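PDB 6ULY: amino acid adenylation domain-containing protein from Bacillus stratosphericus LAMA 585, which probably selects an alpha-keto acid and activates it as an acyl adenylate for nonribosomal depsipeptide synthesis. Local coordinates for residues L221-G226 with K267-N272; P329-S334 with A339-F344; L443-L446 with L451-T454. All coordinates share one frame; numbering follows the deposited sequence.

Interaction 1. Residues L221-G226 with K267-N272. With QA7 (5'-O-{(S)-hydroxy[(4-methyl-2-oxopentanoyl)oxy]phosphoryl}adenosine), chain C.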
loop_
_atom_site.group_PDB
_atom_site.type_symbol
_atom_site.label_atom_id
_atom_site.label_comp_id
_atom_site.label_asym_id
_atom_site.label_seq_id
_atom_site.Cartn_x
_atom_site.Cartn_y
_atom_site.Cartn_z
ATOM N N LEU A 221 -12.241 21.751 4.394
ATOM C CA LEU A 221 -10.988 22.449 4.651
ATOM C C LEU A 221 -9.831 21.496 4.913
ATOM O O LEU A 221 -8.679 21.941 4.940
ATOM C CB LEU A 221 -11.146 23.394 5.842
ATOM C CG LEU A 221 -11.972 24.658 5.607
ATOM C CD1 LEU A 221 -12.183 25.391 6.925
ATOM C CD2 LEU A 221 -11.295 25.561 4.580
ATOM N N ASP A 222 -10.108 20.208 5.127
ATOM C CA ASP A 222 -9.062 19.202 5.232
ATOM C C ASP A 222 -8.594 18.705 3.870
ATOM O O ASP A 222 -7.622 17.946 3.807
ATOM C CB ASP A 222 -9.551 18.021 6.073
ATOM C CG ASP A 222 -10.801 17.377 5.505
ATOM O OD1 ASP A 222 -10.675 16.488 4.632
ATOM O OD2 ASP A 222 -11.912 17.764 5.931
ATOM N N HIS A 223 -9.272 19.097 2.795
ATOM C CA HIS A 223 -8.796 18.872 1.437
ATOM C C HIS A 223 -7.864 20.014 1.052
ATOM O O HIS A 223 -8.133 21.182 1.356
ATOM C CB HIS A 223 -9.973 18.785 0.460
ATOM C CG HIS A 223 -9.608 18.260 -0.896
ATOM N ND1 HIS A 223 -8.593 18.797 -1.659
ATOM C CD2 HIS A 223 -10.144 17.258 -1.636
ATOM C CE1 HIS A 223 -8.508 18.142 -2.803
ATOM N NE2 HIS A 223 -9.439 17.203 -2.814
ATOM N N ILE A 224 -6.761 19.669 0.384
ATOM C CA ILE A 224 -5.721 20.657 0.103
ATOM C C ILE A 224 -6.280 21.808 -0.723
ATOM O O ILE A 224 -5.885 22.966 -0.540
ATOM C CB ILE A 224 -4.517 19.982 -0.588
ATOM C CG1 ILE A 224 -3.295 20.905 -0.558
ATOM C CG2 ILE A 224 -4.852 19.582 -2.024
ATOM C CD1 ILE A 224 -2.591 20.928 0.783
ATOM N N GLY A 225 -7.208 21.518 -1.638
ATOM C CA GLY A 225 -7.845 22.585 -2.395
ATOM C C GLY A 225 -8.738 23.466 -1.544
ATOM O O GLY A 225 -8.959 24.637 -1.874
ATOM N N GLY A 226 -9.265 22.929 -0.447
ATOM C CA GLY A 226 -10.055 23.750 0.449
ATOM C C GLY A 226 -9.197 24.678 1.286
ATOM O O GLY A 226 -9.529 25.854 1.465
ATOM N N LYS A 267 -16.099 33.119 -7.689
ATOM C CA LYS A 267 -15.292 31.924 -7.890
ATOM C C LYS A 267 -15.721 30.851 -6.902
ATOM O O LYS A 267 -16.208 31.149 -5.808
ATOM C CB LYS A 267 -13.793 32.214 -7.733
ATOM C CG LYS A 267 -13.383 32.624 -6.329
ATOM C CD LYS A 267 -11.891 32.928 -6.242
ATOM C CE LYS A 267 -11.471 33.147 -4.799
ATOM N NZ LYS A 267 -10.026 33.425 -4.653
ATOM N N THR A 268 -15.520 29.599 -7.307
ATOM C CA THR A 268 -15.856 28.431 -6.503
ATOM C C THR A 268 -15.140 27.240 -7.131
ATOM O O THR A 268 -14.508 27.362 -8.184
ATOM C CB THR A 268 -17.374 28.217 -6.436
ATOM O OG1 THR A 268 -17.685 27.232 -5.445
ATOM C CG2 THR A 268 -17.923 27.769 -7.784
ATOM N N TRP A 269 -15.236 26.085 -6.476
ATOM C CA TRP A 269 -14.630 24.882 -7.032
ATOM C C TRP A 269 -15.303 23.644 -6.465
ATOM O O TRP A 269 -16.016 23.697 -5.460
ATOM C CB TRP A 269 -13.126 24.824 -6.746
ATOM C CG TRP A 269 -12.784 24.291 -5.392
ATOM C CD1 TRP A 269 -12.892 24.943 -4.199
ATOM C CD2 TRP A 269 -12.251 22.997 -5.095
ATOM N NE1 TRP A 269 -12.468 24.132 -3.175
ATOM C CE2 TRP A 269 -12.065 22.932 -3.700
ATOM C CE3 TRP A 269 -11.914 21.884 -5.873
ATOM C CZ2 TRP A 269 -11.564 21.798 -3.068
ATOM C CZ3 TRP A 269 -11.416 20.764 -5.244
ATOM C CH2 TRP A 269 -11.247 20.727 -3.856
ATOM N N ALA A 270 -15.044 22.519 -7.125
ATOM C CA ALA A 270 -15.489 21.208 -6.678
ATOM C C ALA A 270 -14.840 20.154 -7.574
ATOM O O ALA A 270 -14.428 20.465 -8.696
ATOM C CB ALA A 270 -17.021 21.085 -6.733
ATOM N N PRO A 271 -14.730 18.914 -7.099
ATOM C CA PRO A 271 -14.361 17.816 -7.998
ATOM C C PRO A 271 -15.462 17.570 -9.017
ATOM O O PRO A 271 -16.586 18.061 -8.901
ATOM C CB PRO A 271 -14.174 16.616 -7.062
ATOM C CG PRO A 271 -13.971 17.214 -5.696
ATOM C CD PRO A 271 -14.778 18.479 -5.691
ATOM N N ASN A 272 -15.122 16.776 -10.031
ATOM C CA ASN A 272 -16.036 16.590 -11.153
ATOM C C ASN A 272 -17.377 16.007 -10.713
ATOM O O ASN A 272 -18.397 16.247 -11.370
ATOM C CB ASN A 272 -15.389 15.691 -12.205
ATOM C CG ASN A 272 -16.165 15.665 -13.504
ATOM O OD1 ASN A 272 -16.121 16.619 -14.284
ATOM N ND2 ASN A 272 -16.882 14.572 -13.744
HETATM C C01 QA7 C . -6.971 20.938 -8.007
HETATM C C02 QA7 C . -7.104 20.382 -6.639
HETATM C C03 QA7 C . -6.581 21.363 -5.626
HETATM C C04 QA7 C . -6.467 19.032 -6.703
HETATM C C05 QA7 C . -5.635 18.592 -5.541
HETATM C C06 QA7 C . -5.902 17.263 -4.914
HETATM C C10 QA7 C . -4.291 14.270 -5.623
HETATM C C11 QA7 C . -4.569 13.339 -6.596
HETATM C C12 QA7 C . -3.572 13.533 -7.815
HETATM C C13 QA7 C . -4.201 13.127 -8.783
HETATM C C14 QA7 C . -5.799 13.358 -8.459
HETATM C C16 QA7 C . -6.273 15.659 -8.845
HETATM C C18 QA7 C . -7.015 15.632 -10.843
HETATM C C19 QA7 C . -7.530 15.863 -12.115
HETATM C C21 QA7 C . -7.372 13.687 -12.585
HETATM C C23 QA7 C . -6.704 14.382 -10.514
HETATM N N15 QA7 C . -6.254 14.427 -9.253
HETATM N N17 QA7 C . -6.734 16.411 -9.801
HETATM N N20 QA7 C . -7.681 14.883 -12.936
HETATM N N22 QA7 C . -6.900 13.415 -11.423
HETATM N N24 QA7 C . -7.857 17.171 -12.492
HETATM O O07 QA7 C . -5.115 16.748 -3.946
HETATM O O09 QA7 C . -5.102 14.129 -4.517
HETATM O O25 QA7 C . -5.895 13.609 -7.233
HETATM O O26 QA7 C . -4.127 11.709 -9.030
HETATM O O27 QA7 C . -2.216 12.895 -7.687
HETATM O O28 QA7 C . -6.064 15.159 -2.426
HETATM O O29 QA7 C . -3.852 15.092 -2.733
HETATM O O30 QA7 C . -6.798 16.680 -5.272
HETATM O O31 QA7 C . -4.784 19.249 -5.178
HETATM P P08 QA7 C . -5.061 15.253 -3.419
#
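Trp269 drives the edge of its six-membered ring against the face of His223 in a T-shaped stack, centroids 5.3 Å apart and planes at 71°. The corner atom CH2 of Trp269 sits over the middle of the imidazole, 3.9 Å from His223 CE1, while its neighbour CZ2 lies 3.6 Å from Gly225 C. Without a side chain, Gly225 lets the broad indole reach the first turn of helix 224-237.

At its edge, the His223 ring meets the ligand: CE1 is 3.3 Å from O30, the acyl carbonyl oxygen of QA7. Beside it, the branched end of the keto acyl chain rests on the helix start, with Gly225 CA 3.7 Å from C03 of QA7.

The imidazole is also held through its ND1. His223 is the N-cap of the helix, and a chi1 of -167°, with CG anti to the backbone N, brings ND1 back to the helix start, where it accepts from Gly225 N at 3.1 Å, the donor lying 16° out of the ring plane. The indole, in turn, is steadied by a hydrogen bond from NE1 to Asp217.

Capping bond and aromatic edge together restrict the ring's rotation and set CE1, between the two nitrogens and so probably polarised, near the acyl carbonyl oxygen.

Interaction 2. Residues P329-S334 with A339-F344. With QA7 (5'-O-{(S)-hydroxy[(4-methyl-2-oxopentanoyl)oxy]phosphoryl}adenosine), chain C.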
loop_
_atom_site.group_PDB
_atom_site.type_symbol
_atom_site.label_atom_id
_atom_site.label_comp_id
_atom_site.label_asym_id
_atom_site.label_seq_id
_atom_site.Cartn_x
_atom_site.Cartn_y
_atom_site.Cartn_z
ATOM N N PRO A 329 -10.705 23.534 -15.547
ATOM C CA PRO A 329 -10.085 22.289 -15.081
ATOM C C PRO A 329 -8.747 22.567 -14.412
ATOM O O PRO A 329 -8.010 23.474 -14.805
ATOM C CB PRO A 329 -9.921 21.469 -16.365
ATOM C CG PRO A 329 -10.965 22.002 -17.289
ATOM C CD PRO A 329 -11.104 23.460 -16.964
ATOM N N ALA A 330 -8.443 21.784 -13.380
ATOM C CA ALA A 330 -7.200 21.955 -12.643
ATOM C C ALA A 330 -6.769 20.618 -12.060
ATOM O O ALA A 330 -7.590 19.726 -11.833
ATOM C CB ALA A 330 -7.351 22.996 -11.531
ATOM N N PHE A 331 -5.463 20.490 -11.820
ATOM C CA PHE A 331 -4.895 19.300 -11.205
ATOM C C PHE A 331 -3.890 19.715 -10.142
ATOM O O PHE A 331 -3.201 20.730 -10.273
ATOM C CB PHE A 331 -4.211 18.388 -12.235
ATOM C CG PHE A 331 -3.030 17.632 -11.685
ATOM C CD1 PHE A 331 -3.211 16.467 -10.960
ATOM C CD2 PHE A 331 -1.740 18.097 -11.879
ATOM C CE1 PHE A 331 -2.127 15.777 -10.448
ATOM C CE2 PHE A 331 -0.658 17.414 -11.369
ATOM C CZ PHE A 331 -0.851 16.253 -10.651
ATOM N N GLY A 332 -3.810 18.914 -9.088
ATOM C CA GLY A 332 -2.820 19.148 -8.057
ATOM C C GLY A 332 -2.796 17.991 -7.086
ATOM O O GLY A 332 -3.512 16.999 -7.245
ATOM N N MET A 333 -1.949 18.133 -6.072
ATOM C CA MET A 333 -1.816 17.119 -5.040
ATOM C C MET A 333 -1.508 17.814 -3.726
ATOM O O MET A 333 -0.930 18.902 -3.705
ATOM C CB MET A 333 -0.701 16.104 -5.353
ATOM C CG MET A 333 -0.693 15.570 -6.779
ATOM S SD MET A 333 0.709 14.470 -7.106
ATOM C CE MET A 333 0.368 13.144 -5.945
ATOM N N SER A 334 -1.890 17.168 -2.626
ATOM C CA SER A 334 -1.534 17.703 -1.318
ATOM C C SER A 334 -0.025 17.884 -1.204
ATOM O O SER A 334 0.445 18.855 -0.598
ATOM C CB SER A 334 -2.058 16.782 -0.217
ATOM O OG SER A 334 -1.347 15.560 -0.210
ATOM N N ALA A 339 -3.373 22.898 -6.421
ATOM C CA ALA A 339 -3.330 22.918 -7.877
ATOM C C ALA A 339 -2.025 23.513 -8.388
ATOM O O ALA A 339 -1.480 24.452 -7.806
ATOM C CB ALA A 339 -4.511 23.706 -8.430
ATOM N N VAL A 340 -1.526 22.953 -9.492
ATOM C CA VAL A 340 -0.340 23.466 -10.167
ATOM C C VAL A 340 -0.569 23.684 -11.654
ATOM O O VAL A 340 0.316 24.207 -12.333
ATOM C CB VAL A 340 0.873 22.539 -9.944
ATOM C CG1 VAL A 340 1.249 22.511 -8.467
ATOM C CG2 VAL A 340 0.585 21.130 -10.458
ATOM N N VAL A 341 -1.733 23.304 -12.180
ATOM C CA VAL A 341 -2.113 23.578 -13.562
ATOM C C VAL A 341 -3.560 24.052 -13.576
ATOM O O VAL A 341 -4.394 23.553 -12.813
ATOM C CB VAL A 341 -1.947 22.343 -14.471
ATOM C CG1 VAL A 341 -0.476 22.034 -14.700
ATOM C CG2 VAL A 341 -2.666 21.136 -13.885
ATOM N N PHE A 342 -3.855 25.009 -14.456
ATOM C CA PHE A 342 -5.207 25.518 -14.659
ATOM C C PHE A 342 -5.456 25.672 -16.151
ATOM O O PHE A 342 -4.612 26.222 -16.867
ATOM C CB PHE A 342 -5.414 26.869 -13.962
ATOM C CG PHE A 342 -5.431 26.792 -12.463
ATOM C CD1 PHE A 342 -6.608 26.531 -11.783
ATOM C CD2 PHE A 342 -4.274 27.006 -11.731
ATOM C CE1 PHE A 342 -6.628 26.471 -10.404
ATOM C CE2 PHE A 342 -4.288 26.948 -10.351
ATOM C CZ PHE A 342 -5.466 26.681 -9.687
ATOM N N SER A 343 -6.609 25.197 -16.614
ATOM C CA SER A 343 -7.010 25.311 -18.012
ATOM C C SER A 343 -8.057 26.409 -18.154
ATOM O O SER A 343 -9.071 26.400 -17.449
ATOM C CB SER A 343 -7.568 23.984 -18.529
ATOM O OG SER A 343 -8.141 24.138 -19.817
ATOM N N PHE A 344 -7.809 27.351 -19.067
ATOM C CA PHE A 344 -8.706 28.476 -19.308
ATOM C C PHE A 344 -9.367 28.389 -20.680
ATOM O O PHE A 344 -9.698 29.415 -21.280
ATOM C CB PHE A 344 -7.959 29.804 -19.188
ATOM C CG PHE A 344 -7.066 29.894 -17.991
ATOM C CD1 PHE A 344 -7.553 30.342 -16.779
ATOM C CD2 PHE A 344 -5.732 29.530 -18.081
ATOM C CE1 PHE A 344 -6.727 30.429 -15.674
ATOM C CE2 PHE A 344 -4.904 29.613 -16.983
ATOM C CZ PHE A 344 -5.402 30.064 -15.778
HETATM C C01 QA7 C . -6.971 20.938 -8.007
HETATM C C02 QA7 C . -7.104 20.382 -6.639
HETATM C C03 QA7 C . -6.581 21.363 -5.626
HETATM C C04 QA7 C . -6.467 19.032 -6.703
HETATM C C05 QA7 C . -5.635 18.592 -5.541
HETATM C C06 QA7 C . -5.902 17.263 -4.914
HETATM C C10 QA7 C . -4.291 14.270 -5.623
HETATM C C11 QA7 C . -4.569 13.339 -6.596
HETATM C C12 QA7 C . -3.572 13.533 -7.815
HETATM C C13 QA7 C . -4.201 13.127 -8.783
HETATM C C14 QA7 C . -5.799 13.358 -8.459
HETATM C C16 QA7 C . -6.273 15.659 -8.845
HETATM C C18 QA7 C . -7.015 15.632 -10.843
HETATM C C19 QA7 C . -7.530 15.863 -12.115
HETATM C C21 QA7 C . -7.372 13.687 -12.585
HETATM C C23 QA7 C . -6.704 14.382 -10.514
HETATM N N15 QA7 C . -6.254 14.427 -9.253
HETATM N N17 QA7 C . -6.734 16.411 -9.801
HETATM N N20 QA7 C . -7.681 14.883 -12.936
HETATM N N22 QA7 C . -6.900 13.415 -11.423
HETATM N N24 QA7 C . -7.857 17.171 -12.492
HETATM O O07 QA7 C . -5.115 16.748 -3.946
HETATM O O09 QA7 C . -5.102 14.129 -4.517
HETATM O O25 QA7 C . -5.895 13.609 -7.233
HETATM O O26 QA7 C . -4.127 11.709 -9.030
HETATM O O27 QA7 C . -2.216 12.895 -7.687
HETATM O O28 QA7 C . -6.064 15.159 -2.426
HETATM O O29 QA7 C . -3.852 15.092 -2.733
HETATM O O30 QA7 C . -6.798 16.680 -5.272
HETATM O O31 QA7 C . -4.784 19.249 -5.178
HETATM P P08 QA7 C . -5.061 15.253 -3.419
#
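Phe331 and Val341 face each other as an antiparallel hydrogen-bonded pair. With chi1 at -71°, Val341 holds CG2 between its backbone N and carbonyl carbon, which puts that methyl at the edge of the phenyl ring and within 3.6 Å of Phe331 CB. Val340 also faces Phe331, which makes this a classic beta bulge: Val340 N gives a 2.9 Å hydrogen bond to Phe331 O, and its CG2 lies alongside the ring at Phe331 CE2.

Packing is close where residues are small. Gly332 and Ala339 bring their CA atoms to 3.8 Å, and Ala330 CB rests against Phe342 CD1, 3.6 Å away. The backbone pairing is slacker at Phe331 N, which reaches Val341 O through a weak bond of 3.4 Å. Toward the far end a straight bond from Ser343 N to Pro329 O resumes the pairing, but Pro329 CD and Ser343 CB merely touch at 3.9 Å, and the chain then leaves for the exposed Phe344.

The ligand takes polar groups along segment 329-334: QA7 N24, the adenine amino group, donates to Ala330 O at 2.7 Å, and, just past the strand, Ser334 N donates to the phosphate oxygen O29 of QA7.

Strand 327-333 lies between strands 297-301 and 338-342 in the mixed sheet; helix 193-207 packs on Val340 and Phe342, while strand 450-456 meets the Phe331 ring.

Interaction 3. Residues L443-L446 with L451-T454. With QA7 (5'-O-{(S)-hydroxy[(4-methyl-2-oxopentanoyl)oxy]phosphoryl}adenosine), chain C.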
loop_
_atom_site.group_PDB
_atom_site.type_symbol
_atom_site.label_atom_id
_atom_site.label_comp_id
_atom_site.label_asym_id
_atom_site.label_seq_id
_atom_site.Cartn_x
_atom_site.Cartn_y
_atom_site.Cartn_z
ATOM N N LEU A 443 -0.500 9.450 -14.656
ATOM C CA LEU A 443 -0.141 9.299 -16.055
ATOM C C LEU A 443 -0.790 10.409 -16.868
ATOM O O LEU A 443 -1.927 10.812 -16.594
ATOM C CB LEU A 443 -0.583 7.938 -16.594
ATOM C CG LEU A 443 -0.020 6.714 -15.871
ATOM C CD1 LEU A 443 -0.599 5.444 -16.470
ATOM C CD2 LEU A 443 1.498 6.692 -15.939
ATOM N N GLY A 444 -0.061 10.903 -17.860
ATOM C CA GLY A 444 -0.594 11.933 -18.724
ATOM C C GLY A 444 0.413 12.304 -19.786
ATOM O O GLY A 444 1.427 11.627 -19.972
ATOM N N PHE A 445 0.120 13.397 -20.484
ATOM C CA PHE A 445 0.995 13.890 -21.532
ATOM C C PHE A 445 0.993 15.410 -21.506
ATOM O O PHE A 445 0.159 16.046 -20.858
ATOM C CB PHE A 445 0.570 13.368 -22.912
ATOM C CG PHE A 445 -0.818 13.761 -23.307
ATOM C CD1 PHE A 445 -1.041 14.910 -24.051
ATOM C CD2 PHE A 445 -1.903 12.985 -22.936
ATOM C CE1 PHE A 445 -2.319 15.278 -24.414
ATOM C CE2 PHE A 445 -3.187 13.350 -23.295
ATOM C CZ PHE A 445 -3.395 14.496 -24.038
ATOM N N LEU A 446 1.958 15.988 -22.210
ATOM C CA LEU A 446 2.035 17.424 -22.418
ATOM C C LEU A 446 1.758 17.719 -23.884
ATOM O O LEU A 446 2.169 16.963 -24.770
ATOM C CB LEU A 446 3.404 17.970 -22.004
ATOM C CG LEU A 446 3.584 18.209 -20.501
ATOM C CD1 LEU A 446 5.048 18.415 -20.145
ATOM C CD2 LEU A 446 2.767 19.406 -20.045
ATOM N N LEU A 451 -0.714 20.313 -19.562
ATOM C CA LEU A 451 -0.788 18.954 -19.046
ATOM C C LEU A 451 -2.177 18.368 -19.263
ATOM O O LEU A 451 -3.188 19.063 -19.136
ATOM C CB LEU A 451 -0.455 18.939 -17.554
ATOM C CG LEU A 451 -0.642 17.615 -16.815
ATOM C CD1 LEU A 451 0.383 16.587 -17.288
ATOM C CD2 LEU A 451 -0.540 17.839 -15.317
ATOM N N THR A 452 -2.221 17.076 -19.575
ATOM C CA THR A 452 -3.479 16.342 -19.668
ATOM C C THR A 452 -3.275 14.997 -18.987
ATOM O O THR A 452 -2.453 14.191 -19.436
ATOM C CB THR A 452 -3.921 16.159 -21.122
ATOM O OG1 THR A 452 -4.237 17.435 -21.693
ATOM C CG2 THR A 452 -5.144 15.271 -21.205
ATOM N N LEU A 453 -4.002 14.769 -17.897
ATOM C CA LEU A 453 -3.917 13.503 -17.185
ATOM C C LEU A 453 -4.767 12.452 -17.883
ATOM O O LEU A 453 -5.862 12.743 -18.373
ATOM C CB LEU A 453 -4.371 13.671 -15.736
ATOM C CG LEU A 453 -3.265 13.859 -14.694
ATOM C CD1 LEU A 453 -2.187 14.797 -15.191
ATOM C CD2 LEU A 453 -3.848 14.380 -13.394
ATOM N N THR A 454 -4.245 11.225 -17.937
ATOM C CA THR A 454 -4.924 10.110 -18.579
ATOM C C THR A 454 -5.141 8.913 -17.663
ATOM O O THR A 454 -5.930 8.029 -18.014
ATOM C CB THR A 454 -4.139 9.639 -19.814
ATOM O OG1 THR A 454 -2.801 9.286 -19.430
ATOM C CG2 THR A 454 -4.092 10.731 -20.873
HETATM C C01 QA7 C . -6.971 20.938 -8.007
HETATM C C02 QA7 C . -7.104 20.382 -6.639
HETATM C C03 QA7 C . -6.581 21.363 -5.626
HETATM C C04 QA7 C . -6.467 19.032 -6.703
HETATM C C05 QA7 C . -5.635 18.592 -5.541
HETATM C C06 QA7 C . -5.902 17.263 -4.914
HETATM C C10 QA7 C . -4.291 14.270 -5.623
HETATM C C11 QA7 C . -4.569 13.339 -6.596
HETATM C C12 QA7 C . -3.572 13.533 -7.815
HETATM C C13 QA7 C . -4.201 13.127 -8.783
HETATM C C14 QA7 C . -5.799 13.358 -8.459
HETATM C C16 QA7 C . -6.273 15.659 -8.845
HETATM C C18 QA7 C . -7.015 15.632 -10.843
HETATM C C19 QA7 C . -7.530 15.863 -12.115
HETATM C C21 QA7 C . -7.372 13.687 -12.585
HETATM C C23 QA7 C . -6.704 14.382 -10.514
HETATM N N15 QA7 C . -6.254 14.427 -9.253
HETATM N N17 QA7 C . -6.734 16.411 -9.801
HETATM N N20 QA7 C . -7.681 14.883 -12.936
HETATM N N22 QA7 C . -6.900 13.415 -11.423
HETATM N N24 QA7 C . -7.857 17.171 -12.492
HETATM O O07 QA7 C . -5.115 16.748 -3.946
HETATM O O09 QA7 C . -5.102 14.129 -4.517
HETATM O O25 QA7 C . -5.895 13.609 -7.233
HETATM O O26 QA7 C . -4.127 11.709 -9.030
HETATM O O27 QA7 C . -2.216 12.895 -7.687
HETATM O O28 QA7 C . -6.064 15.159 -2.426
HETATM O O29 QA7 C . -3.852 15.092 -2.733
HETATM O O30 QA7 C . -6.798 16.680 -5.272
HETATM O O31 QA7 C . -4.784 19.249 -5.178
HETATM P P08 QA7 C . -5.061 15.253 -3.419
#
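Phe445 and Thr452 pair across an antiparallel beta hairpin, strands 438-447 and 450-456, which forms one margin of a five-stranded antiparallel sheet. Two backbone bonds join this pair: Phe445 N to Thr452 O, and Thr452 N to Phe445 O, each 2.9 Å.

From CB of Phe445, a chi1 of 60° sets CG between the backbone N and the carbonyl carbon, which folds the ring over the partner strand. CD2 then runs past Thr452 O and CG2 of Thr454. One bond further, CE2 lies 3.4 Å from CG2 of Thr452. At the tip, CZ meets Thr452 CB at 3.4 Å, and CE1 on the other flank still touches the same CB. The result is a CH-pi contact, with Thr452 CB over the face, offset toward the rim, while Thr454 CG2 approaches at the ring edge. A beta-branched threonine suits this place, since its methyl and CB form a compact apolar surface against the phenyl group.

The opposite face of the sheet carries Leu446, Leu451 and Leu453. Having no side chain, Gly444 allows its CA to stand 4.0 Å from Leu453 CA. Leu446 and Leu451 pack against Ile394 of strand 391-395, so that apolar side chains cover this face.

The side chain of Leu453 reaches the adenylate: its CD2 methyl lies 3.7 Å from C21 of the QA7 adenine.

From the N terminus the three contacts follow in series; none nests in or crosses another. Interaction 1 closes a loop of 40 mostly helical residues and joins the start of helix 224-237 to strand 267-270. Interactions 2 and 3 each close a short hairpin, with four residues between their segments. Interactions 1 and 2 reach the same mixed sheet and touch where Ile224 packs on Met333 and Ser334. Interaction 3 belongs to the antiparallel sheet, and Phe331 bridges to it by packing on Leu451 and Leu453. Interactions 1 and 3 stay about 12 Å apart at their nearest atoms. All three touch the adenylate: interaction 1 at its acyl end, interaction 2 from acyl chain to adenine, interaction 3 through Leu453.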